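Local coordinates for protein predicted transcriptional regulator (Clostridium thermocellum, PDB 1XMA) that probably binds DNA as a dimeric winged-helix transcriptional regulator of the PadR-like family, at residues V42-L47 and K116-K121. Sequence-based numbering, arbitrary orientation.
Sequences VDTIIL and KYYKQK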
ATOM      1  N   VAL B  42       0.927  -6.293  -6.962  1.00 23.92           N
ATOM      2  CA  VAL B  42       1.544  -6.761  -8.198  1.00 23.89           C
ATOM      3  C   VAL B  42       0.799  -7.963  -8.752  1.00 23.50           C
ATOM      4  O   VAL B  42       0.302  -7.929  -9.900  1.00 26.05           O
ATOM      5  CB  VAL B  42       3.125  -7.037  -7.980  1.00 27.32           C
ATOM      6  CG1 VAL B  42       3.704  -8.080  -8.943  1.00 22.99           C
ATOM      7  CG2 VAL B  42       3.888  -5.767  -8.103  1.00 26.97           C
ATOM      8  N   ASP B  43       0.688  -9.014  -7.936  1.00 24.90           N
ATOM      9  CA  ASP B  43       0.025 -10.266  -8.356  1.00 24.74           C
ATOM     10  C   ASP B  43      -1.422 -10.050  -8.757  1.00 23.13           C
ATOM     11  O   ASP B  43      -1.892 -10.617  -9.759  1.00 23.05           O
ATOM     12  CB  ASP B  43       0.104 -11.314  -7.259  1.00 24.03           C
ATOM     13  CG  ASP B  43       1.538 -11.749  -6.973  1.00 27.67           C
ATOM     14  OD1 ASP B  43       2.473 -11.193  -7.564  1.00 30.23           O
ATOM     15  OD2 ASP B  43       1.735 -12.645  -6.148  1.00 29.69           O
ATOM     16  N   THR B  44      -2.126  -9.247  -7.962  1.00 19.31           N
ATOM     17  CA  THR B  44      -3.530  -8.924  -8.210  1.00 18.58           C
ATOM     18  C   THR B  44      -3.699  -8.148  -9.528  1.00 18.90           C
ATOM     19  O   THR B  44      -4.624  -8.414 -10.272  1.00 21.39           O
ATOM     20  CB  THR B  44      -4.107  -8.113  -7.026  1.00 22.44           C
ATOM     21  OG1 THR B  44      -3.859  -8.830  -5.805  1.00 21.81           O
ATOM     22  CG2 THR B  44      -5.625  -7.847  -7.203  1.00 20.47           C
ATOM     23  N   ILE B  45      -2.787  -7.203  -9.799  1.00 18.52           N
ATOM     24  CA  ILE B  45      -2.737  -6.477 -11.079  1.00 19.49           C
ATOM     25  C   ILE B  45      -2.476  -7.406 -12.300  1.00 20.65           C
ATOM     26  O   ILE B  45      -3.078  -7.247 -13.340  1.00 24.18           O
ATOM     27  CB  ILE B  45      -1.659  -5.315 -11.019  1.00 19.11           C
ATOM     28  CG1 ILE B  45      -2.099  -4.211 -10.041  1.00 18.21           C
ATOM     29  CG2 ILE B  45      -1.315  -4.794 -12.426  1.00 18.12           C
ATOM     30  CD1 ILE B  45      -1.095  -3.055  -9.853  1.00 16.53           C
ATOM     31  N   ILE B  46      -1.566  -8.363 -12.155  1.00 22.97           N
ATOM     32  CA  ILE B  46      -1.289  -9.351 -13.205  1.00 23.07           C
ATOM     33  C   ILE B  46      -2.462 -10.288 -13.423  1.00 23.72           C
ATOM     34  O   ILE B  46      -2.807 -10.583 -14.565  1.00 25.82           O
ATOM     35  CB  ILE B  46      -0.008 -10.180 -12.924  1.00 23.48           C
ATOM     36  CG1 ILE B  46       1.238  -9.290 -13.084  1.00 24.49           C
ATOM     37  CG2 ILE B  46       0.060 -11.401 -13.877  1.00 21.42           C
ATOM     38  CD1 ILE B  46       2.456  -9.763 -12.306  1.00 24.44           C
ATOM     39  N   LEU B  47      -3.086 -10.726 -12.330  1.00 21.82           N
ATOM     40  CA  LEU B  47      -4.302 -11.535 -12.386  1.00 19.46           C
ATOM     41  C   LEU B  47      -5.458 -10.797 -13.049  1.00 22.08           C
ATOM     42  O   LEU B  47      -6.233 -11.380 -13.829  1.00 21.91           O
ATOM     43  CB  LEU B  47      -4.701 -11.981 -10.975  1.00 19.68           C
ATOM     44  CG  LEU B  47      -3.755 -12.976 -10.290  1.00 20.72           C
ATOM     45  CD1 LEU B  47      -4.230 -13.250  -8.890  1.00 20.83           C
ATOM     46  CD2 LEU B  47      -3.605 -14.296 -11.106  1.00 19.50           C
ATOM     47  N   LYS B 116     -10.244 -16.557  -7.324  1.00 33.55           N
ATOM     48  CA  LYS B 116     -10.620 -16.471  -5.922  1.00 35.10           C
ATOM     49  C   LYS B 116      -9.604 -15.686  -5.085  1.00 34.47           C
ATOM     50  O   LYS B 116      -9.988 -14.924  -4.183  1.00 34.50           O
ATOM     51  CB  LYS B 116     -10.845 -17.879  -5.335  1.00 36.42           C
ATOM     52  N   TYR B 117      -8.314 -15.875  -5.367  1.00 32.21           N
ATOM     53  CA  TYR B 117      -7.285 -15.045  -4.752  1.00 30.39           C
ATOM     54  C   TYR B 117      -7.466 -13.567  -5.133  1.00 32.55           C
ATOM     55  O   TYR B 117      -7.301 -12.666  -4.287  1.00 31.20           O
ATOM     56  CB  TYR B 117      -5.906 -15.529  -5.137  1.00 29.01           C
ATOM     57  CG  TYR B 117      -4.750 -14.598  -4.747  1.00 28.76           C
ATOM     58  CD1 TYR B 117      -4.201 -13.734  -5.679  1.00 26.21           C
ATOM     59  CD2 TYR B 117      -4.187 -14.620  -3.451  1.00 31.36           C
ATOM     60  CE1 TYR B 117      -3.141 -12.904  -5.368  1.00 28.93           C
ATOM     61  CE2 TYR B 117      -3.090 -13.772  -3.111  1.00 29.90           C
ATOM     62  CZ  TYR B 117      -2.579 -12.919  -4.094  1.00 30.53           C
ATOM     63  OH  TYR B 117      -1.523 -12.056  -3.832  1.00 31.00           O
ATOM     64  N   TYR B 118      -7.793 -13.328  -6.403  1.00 32.24           N
ATOM     65  CA  TYR B 118      -8.049 -11.986  -6.906  1.00 31.65           C
ATOM     66  C   TYR B 118      -9.207 -11.317  -6.146  1.00 33.67           C
ATOM     67  O   TYR B 118      -9.105 -10.145  -5.743  1.00 32.91           O
ATOM     68  CB  TYR B 118      -8.342 -12.031  -8.421  1.00 29.27           C
ATOM     69  CG  TYR B 118      -8.838 -10.708  -8.975  1.00 29.23           C
ATOM     70  CD1 TYR B 118      -7.939  -9.707  -9.373  1.00 28.72           C
ATOM     71  CD2 TYR B 118     -10.216 -10.442  -9.074  1.00 26.51           C
ATOM     72  CE1 TYR B 118      -8.414  -8.462  -9.866  1.00 28.12           C
ATOM     73  CE2 TYR B 118     -10.685  -9.239  -9.568  1.00 27.23           C
ATOM     74  CZ  TYR B 118      -9.779  -8.247  -9.960  1.00 28.52           C
ATOM     75  OH  TYR B 118     -10.262  -7.051 -10.442  1.00 29.79           O
ATOM     76  N   LYS B 119     -10.301 -12.058  -5.946  1.00 34.50           N
ATOM     77  CA  LYS B 119     -11.496 -11.494  -5.280  1.00 36.45           C
ATOM     78  C   LYS B 119     -11.244 -11.161  -3.803  1.00 34.12           C
ATOM     79  O   LYS B 119     -11.745 -10.146  -3.295  1.00 32.74           O
ATOM     80  CB  LYS B 119     -12.711 -12.414  -5.439  1.00 38.82           C
ATOM     81  CG  LYS B 119     -13.241 -12.483  -6.860  1.00 41.38           C
ATOM     82  CD  LYS B 119     -14.654 -13.032  -6.904  1.00 46.31           C
ATOM     83  CE  LYS B 119     -14.679 -14.559  -6.887  1.00 48.05           C
ATOM     84  NZ  LYS B 119     -15.990 -15.092  -7.403  1.00 50.00           N
ATOM     85  N   GLN B 120     -10.462 -12.012  -3.136  1.00 30.13           N
ATOM     86  CA  GLN B 120     -10.011 -11.775  -1.772  1.00 34.52           C
ATOM     87  C   GLN B 120      -9.178 -10.491  -1.682  1.00 32.73           C
ATOM     88  O   GLN B 120      -9.380  -9.659  -0.792  1.00 27.53           O
ATOM     89  CB  GLN B 120      -9.185 -12.967  -1.247  1.00 36.34           C
ATOM     90  CG  GLN B 120      -8.912 -12.879   0.279  1.00 44.91           C
ATOM     91  CD  GLN B 120      -7.674 -13.660   0.748  1.00 47.05           C
ATOM     92  OE1 GLN B 120      -7.793 -14.671   1.473  1.00 50.82           O
ATOM     93  NE2 GLN B 120      -6.470 -13.184   0.354  1.00 50.53           N
ATOM     94  N   LYS B 121      -8.234 -10.343  -2.613  1.00 31.13           N
ATOM     95  CA  LYS B 121      -7.357  -9.177  -2.641  1.00 29.76           C
ATOM     96  C   LYS B 121      -8.115  -7.906  -3.015  1.00 27.94           C
ATOM     97  O   LYS B 121      -7.767  -6.822  -2.562  1.00 26.52           O
ATOM     98  CB  LYS B 121      -6.177  -9.434  -3.583  1.00 31.13           C
ATOM     99  CG  LYS B 121      -5.123 -10.352  -2.982  1.00 29.34           C
ATOM    100  CD  LYS B 121      -4.088  -9.519  -2.269  1.00 34.15           C
ATOM    101  CE  LYS B 121      -3.474 -10.268  -1.118  1.00 36.14           C
ATOM    102  NZ  LYS B 121      -2.509  -9.391  -0.393  1.00 40.74           N
TER
HETATM  103  O   HOH W   1      -1.411  -9.135  -4.790  1.00 24.42           O
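D43 begins the contact by setting its CB 3.9 Å from the OH of Y117, where the first helix of a PadR-like winged-helix fold meets the long C-terminal helix. The two helices cross steeply, their local axes 124° apart and 9.7 Å at closest approach. No direct hydrogen bond joins these turns; the contact illustrates how helices can be joined by apolar contacts, aromatic rings and one shared water. The D43 carboxylate OD1 forms a salt bridge with R85 of helix 76-88, while Y117 stacks its ring with that of Y91.

T44 stands where the backbones come nearest, its CA 5.6 Å from that of Y118. With OG1 anti to its own carbonyl carbon (chi1 -53°), the hydroxyl comes up against the aliphatic stem of K121, OG1 to CB 3.3 Å, and CG2 is left to meet CD1 of Y118. The carbonyl O of T44 lies at the edge of that ring, near its plane. Y118 then reaches into the dimer interface, its hydroxyl hydrogen-bonded to the backbone of F135 and K137 of the second subunit. A water lies 2.7 Å from T44 OG1 and 3.1 Å from Y117 OH, hydrogen-bonded to both.

One turn on, L47 brings CD1 to the edge of the Y117 ring, close to the ring plane and 3.2 Å from Y117 CD1, a tight contact.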